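Local coordinates for putative diguanylate cyclase (GGDEF) with PAS/PAC domain (Rhodopseudomonas palustris, PDB 3LIF), which probably senses signals outside the cytoplasm through this PDC-fold (double Cache) domain, while its cytoplasmic part is predicted to make cyclic di-GMP from two GTP molecules, at residues S21-A25 and A223-V227; H104-D109 and V130-L134. One frame throughout, in Å; residues are numbered along the deposited sequence.

Contact 1. Residues S21-A25 and A223-V227; sequences SHSLA and AYRRV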
loop_
_atom_site.group_PDB
_atom_site.type_symbol
_atom_site.label_atom_id
_atom_site.label_comp_id
_atom_site.label_asym_id
_atom_site.label_seq_id
_atom_site.Cartn_x
_atom_site.Cartn_y
_atom_site.Cartn_z
ATOM N N SER A 21 8.426 12.898 -6.468
ATOM C CA SER A 21 8.620 11.491 -6.256
ATOM C C SER A 21 9.273 11.235 -4.875
ATOM O O SER A 21 8.861 10.338 -4.117
ATOM C CB SER A 21 9.452 10.886 -7.399
ATOM O OG SER A 21 10.831 10.849 -7.076
ATOM N N HIS A 22 10.265 12.028 -4.521
ATOM C CA HIS A 22 10.829 11.878 -3.200
ATOM C C HIS A 22 9.799 12.138 -2.090
ATOM O O HIS A 22 9.688 11.388 -1.126
ATOM C CB HIS A 22 12.002 12.796 -3.062
ATOM C CG HIS A 22 12.796 12.564 -1.825
ATOM N ND1 HIS A 22 13.997 11.873 -1.829
ATOM C CD2 HIS A 22 12.578 12.953 -0.539
ATOM C CE1 HIS A 22 14.471 11.830 -0.595
ATOM N NE2 HIS A 22 13.627 12.466 0.206
ATOM N N SER A 23 9.006 13.179 -2.217
ATOM C CA SER A 23 7.971 13.380 -1.218
ATOM C C SER A 23 6.948 12.248 -1.167
ATOM O O SER A 23 6.569 11.805 -0.103
ATOM C CB SER A 23 7.225 14.662 -1.514
ATOM O OG SER A 23 8.057 15.727 -1.213
ATOM N N LEU A 24 6.457 11.826 -2.333
ATOM C CA LEU A 24 5.504 10.736 -2.410
ATOM C C LEU A 24 6.100 9.454 -1.769
ATOM O O LEU A 24 5.417 8.771 -1.058
ATOM C CB LEU A 24 5.044 10.531 -3.861
ATOM C CG LEU A 24 4.322 11.721 -4.525
ATOM C CD1 LEU A 24 4.041 11.525 -6.017
ATOM C CD2 LEU A 24 3.022 12.059 -3.865
ATOM N N ALA A 25 7.372 9.159 -1.998
ATOM C CA ALA A 25 7.975 7.942 -1.470
ATOM C C ALA A 25 7.995 7.986 0.068
ATOM O O ALA A 25 7.701 7.005 0.758
ATOM C CB ALA A 25 9.360 7.783 -2.003
ATOM N N ALA A 223 8.399 10.286 -13.423
ATOM C CA ALA A 223 9.450 10.118 -12.451
ATOM C C ALA A 223 8.951 9.018 -11.504
ATOM O O ALA A 223 7.751 8.984 -11.158
ATOM C CB ALA A 223 9.670 11.400 -11.706
ATOM N N TYR A 224 9.866 8.127 -11.114
ATOM C CA TYR A 224 9.573 7.059 -10.186
ATOM C C TYR A 224 10.675 6.930 -9.183
ATOM O O TYR A 224 11.820 7.286 -9.442
ATOM C CB TYR A 224 9.492 5.734 -10.905
ATOM C CG TYR A 224 10.835 5.219 -11.369
ATOM C CD1 TYR A 224 11.636 4.492 -10.506
ATOM C CD2 TYR A 224 11.325 5.484 -12.697
ATOM C CE1 TYR A 224 12.871 3.987 -10.921
ATOM C CE2 TYR A 224 12.545 4.993 -13.138
ATOM C CZ TYR A 224 13.316 4.242 -12.227
ATOM O OH TYR A 224 14.532 3.717 -12.562
ATOM N N ARG A 225 10.321 6.349 -8.055
ATOM C CA ARG A 225 11.245 6.102 -6.967
ATOM C C ARG A 225 10.818 4.929 -6.039
ATOM O O ARG A 225 9.679 4.880 -5.537
ATOM C CB ARG A 225 11.404 7.391 -6.137
ATOM C CG ARG A 225 12.446 7.266 -5.050
ATOM C CD ARG A 225 12.509 8.481 -4.207
ATOM N NE ARG A 225 12.617 9.683 -5.041
ATOM C CZ ARG A 225 13.768 10.296 -5.358
ATOM N NH1 ARG A 225 14.928 9.836 -4.919
ATOM N NH2 ARG A 225 13.751 11.377 -6.114
ATOM N N ARG A 226 11.729 3.983 -5.814
ATOM C CA ARG A 226 11.489 2.936 -4.800
ATOM C C ARG A 226 11.149 3.607 -3.497
ATOM O O ARG A 226 11.779 4.605 -3.138
ATOM C CB ARG A 226 12.697 2.061 -4.566
ATOM C CG ARG A 226 12.855 1.088 -5.670
ATOM C CD ARG A 226 13.696 -0.104 -5.239
ATOM N NE ARG A 226 14.036 -0.935 -6.396
ATOM C CZ ARG A 226 13.277 -1.923 -6.885
ATOM N NH1 ARG A 226 13.704 -2.584 -7.925
ATOM N NH2 ARG A 226 12.110 -2.251 -6.363
ATOM N N VAL A 227 10.157 3.062 -2.805
ATOM C CA VAL A 227 9.762 3.544 -1.524
ATOM C C VAL A 227 10.684 2.972 -0.418
ATOM O O VAL A 227 10.804 1.781 -0.162
ATOM C CB VAL A 227 8.327 3.140 -1.252
ATOM C CG1 VAL A 227 7.979 3.276 0.278
ATOM C CG2 VAL A 227 7.410 3.877 -2.162
HETATM O O HOH W 1 12.439 10.300 -9.385
#

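Contact 2. Residues H104-D109 and V130-L134; sequences HRANDD and VSRRL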
loop_
_atom_site.group_PDB
_atom_site.type_symbol
_atom_site.label_atom_id
_atom_site.label_comp_id
_atom_site.label_asym_id
_atom_site.label_seq_id
_atom_site.Cartn_x
_atom_site.Cartn_y
_atom_site.Cartn_z
ATOM N N HIS A 104 2.793 -16.177 7.764
ATOM C CA HIS A 104 3.249 -15.996 9.109
ATOM C C HIS A 104 3.380 -17.249 9.911
ATOM O O HIS A 104 4.158 -17.273 10.880
ATOM C CB HIS A 104 2.378 -14.996 9.833
ATOM C CG HIS A 104 2.532 -13.618 9.284
ATOM N ND1 HIS A 104 1.462 -12.842 8.879
ATOM C CD2 HIS A 104 3.644 -12.922 8.963
ATOM C CE1 HIS A 104 1.900 -11.699 8.383
ATOM N NE2 HIS A 104 3.221 -11.728 8.414
ATOM N N ARG A 105 2.590 -18.283 9.582
ATOM C CA ARG A 105 2.687 -19.512 10.333
ATOM C C ARG A 105 3.999 -20.218 9.966
ATOM O O ARG A 105 4.568 -20.944 10.751
ATOM C CB ARG A 105 1.522 -20.430 10.040
ATOM C CG ARG A 105 1.586 -21.741 10.821
ATOM C CD ARG A 105 0.437 -22.628 10.518
ATOM N NE ARG A 105 0.365 -22.903 9.092
ATOM C CZ ARG A 105 -0.699 -23.428 8.470
ATOM N NH1 ARG A 105 -1.813 -23.718 9.141
ATOM N NH2 ARG A 105 -0.658 -23.621 7.157
ATOM N N ALA A 106 4.474 -19.992 8.762
ATOM C CA ALA A 106 5.666 -20.647 8.338
ATOM C C ALA A 106 6.965 -19.907 8.699
ATOM O O ALA A 106 7.989 -20.555 8.789
ATOM C CB ALA A 106 5.604 -20.891 6.854
ATOM N N ASN A 107 6.953 -18.578 8.858
ATOM C CA ASN A 107 8.189 -17.792 9.048
ATOM C C ASN A 107 8.160 -16.945 10.289
ATOM O O ASN A 107 7.225 -16.171 10.491
ATOM C CB ASN A 107 8.435 -16.835 7.894
ATOM C CG ASN A 107 8.250 -17.480 6.557
ATOM O OD1 ASN A 107 7.123 -17.682 6.100
ATOM N ND2 ASN A 107 9.350 -17.782 5.893
ATOM N N ASP A 108 9.194 -17.078 11.109
ATOM C CA ASP A 108 9.313 -16.281 12.344
ATOM C C ASP A 108 10.052 -15.001 11.999
ATOM O O ASP A 108 11.298 -14.970 12.084
ATOM C CB ASP A 108 10.162 -17.015 13.400
ATOM C CG ASP A 108 11.565 -17.379 12.848
ATOM O OD1 ASP A 108 11.678 -17.659 11.624
ATOM O OD2 ASP A 108 12.551 -17.374 13.618
ATOM N N ASP A 109 9.304 -13.968 11.630
ATOM C CA ASP A 109 9.871 -12.653 11.387
ATOM C C ASP A 109 8.896 -11.495 11.633
ATOM O O ASP A 109 7.682 -11.692 11.793
ATOM C CB ASP A 109 10.467 -12.575 10.007
ATOM C CG ASP A 109 9.437 -12.452 8.937
ATOM O OD1 ASP A 109 9.667 -13.035 7.849
ATOM O OD2 ASP A 109 8.415 -11.758 9.152
ATOM N N VAL A 130 -2.259 -5.600 5.106
ATOM C CA VAL A 130 -0.952 -5.524 5.739
ATOM C C VAL A 130 -1.080 -6.409 6.995
ATOM O O VAL A 130 -2.207 -6.501 7.586
ATOM C CB VAL A 130 -0.743 -4.018 6.088
ATOM C CG1 VAL A 130 -1.290 -3.641 7.498
ATOM C CG2 VAL A 130 0.650 -3.565 5.834
ATOM N N SER A 131 -0.010 -7.114 7.390
ATOM C CA SER A 131 -0.188 -8.097 8.454
ATOM C C SER A 131 1.080 -8.446 9.234
ATOM O O SER A 131 2.203 -8.373 8.716
ATOM C CB SER A 131 -0.830 -9.397 7.875
ATOM O OG SER A 131 0.108 -10.197 7.144
ATOM N N ARG A 132 0.886 -8.876 10.483
ATOM C CA ARG A 132 2.022 -9.248 11.357
ATOM C C ARG A 132 1.791 -10.564 12.098
ATOM O O ARG A 132 0.675 -10.845 12.569
ATOM C CB ARG A 132 2.445 -8.068 12.306
ATOM C CG ARG A 132 3.718 -7.368 11.805
ATOM C CD ARG A 132 4.066 -5.990 12.455
ATOM N NE ARG A 132 5.134 -6.178 13.445
ATOM C CZ ARG A 132 5.762 -7.335 13.501
ATOM N NH1 ARG A 132 5.398 -8.273 12.611
ATOM N NH2 ARG A 132 6.726 -7.549 14.376
ATOM N N ARG A 133 2.829 -11.378 12.201
ATOM C CA ARG A 133 2.781 -12.602 13.007
ATOM C C ARG A 133 2.566 -12.397 14.510
ATOM O O ARG A 133 3.377 -11.703 15.129
ATOM C CB ARG A 133 4.095 -13.313 12.872
ATOM C CG ARG A 133 4.177 -14.592 13.635
ATOM C CD ARG A 133 5.625 -14.991 13.789
ATOM N NE ARG A 133 5.816 -16.331 13.283
ATOM C CZ ARG A 133 6.192 -17.365 14.023
ATOM N NH1 ARG A 133 6.433 -17.173 15.334
ATOM N NH2 ARG A 133 6.300 -18.565 13.438
ATOM N N LEU A 134 1.506 -12.983 15.102
ATOM C CA LEU A 134 1.313 -13.047 16.591
ATOM C C LEU A 134 2.132 -14.150 17.256
ATOM O O LEU A 134 2.408 -15.197 16.648
ATOM C CB LEU A 134 -0.126 -13.292 16.929
ATOM C CG LEU A 134 -0.973 -12.191 16.338
ATOM C CD1 LEU A 134 -2.395 -12.426 16.753
ATOM C CD2 LEU A 134 -0.438 -10.786 16.771
#

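Contact 1. Residues S21-A25 and A223-V227
Ser21 OG is gripped from several directions. Arg225 NE donates a hydrogen bond to Ser21 OG across 2.9 Å, with an N-H...O angle of 145° and the hydroxyl tilted a little out of the guanidinium plane, near the edge of that group. A water donates to Ser21 OG at 2.9 Å, and a further hydrogen bond joins the hydroxyl to Arg18 O, one helical turn back. The water also reaches the backbone, donating to Tyr224 O at 3.1 Å, so it bridges helix and strand beside the direct bond.

Arg225 arrives with its first two torsions extended and then bends at chi3 (-50°), which lays the guanidinium along the helix surface. There His22 CB sits over one face of the group, 3.4 Å above the plane and offset toward the rim, while the imidazole is turned 72° against it. NH2 is also bonded to Arg18 O, so that one carbonyl receives both the serine and the arginine.

In the PDC fold, a long helix runs along sensor modules built on antiparallel sheets, and here strand 219-226 is laid on helix 5-47; the axes of the short segments 21-25 and 223-226 come within 7.9 Å. Where the polar end stops, apolar contacts take over: Ala25 CB meets Arg225 CD at 3.9 Å, and Val227 CG2 comes within 4.4 Å of the same methyl. Tyr224 points away from the helix to the other face of the sheet, where its hydroxyl bonds Ser204 O and its side chain lies close to a bound citrate, probably taken from the crystallisation liquor.

Contact 2. Residues H104-D109 and V130-L134
Ser131 begins the strand's approach to His104, its CB standing at the edge of the imidazole and in its plane. At Arg132 it is the main chain that touches: CA and C lie over one face of the ring. The side chain turns away toward helix 5-47, where it packs on Leu39 and makes long, weak ion pairs with Asp36 and Asp40.

The backbone N of Arg133 continues across the same ring face, 3.6 Å above its centre, and the CB atoms of Arg133 and His104 meet at 3.9 Å. With CG anti to its own backbone N (chi1 -179°), the arginine then runs past the histidine in the opposite direction, toward the end of helix 99-106. There Arg133 NE donates to His104 O at 3.1 Å, nearly along the C=O axis, and more weakly to Asn107 O, also at 3.1 Å. Asp108 CA rests over one face of the guanidinium, and Glu135 holds NH1 in a salt bridge. A leucine here would probably leave the carbonyls of His104 and Asn107 without this shared donor and Glu135 without its charge partner.

This is a worked case of a distal Cache-type module fixing a helix to its sheet: a single N-H is divided between two carbonyls, and a positive charge set beside the helix's C-terminal end is likely to be electrostatically favourable there.

In the fold
From the N terminus, the chain enters helix 5-47, which carries the first half of contact 1 and runs on past both sheets. It then builds the sheet containing strand 126-135; within that module helix 99-106 turns back through strand 113-119, and contact 2 closes this short loop. The second sheet follows, and strand 219-226 returns to the helix, so that contact 1 closes a much larger loop, with 197 residues between its two segments and contact 2 nested inside it. Both sheets share the strand order 2-1-5-4-3. The centres of the two contacts lie about 28 Å apart: contact 1 ties the second sheet to the long helix, whereas contact 2 joins a short helix to the first sheet.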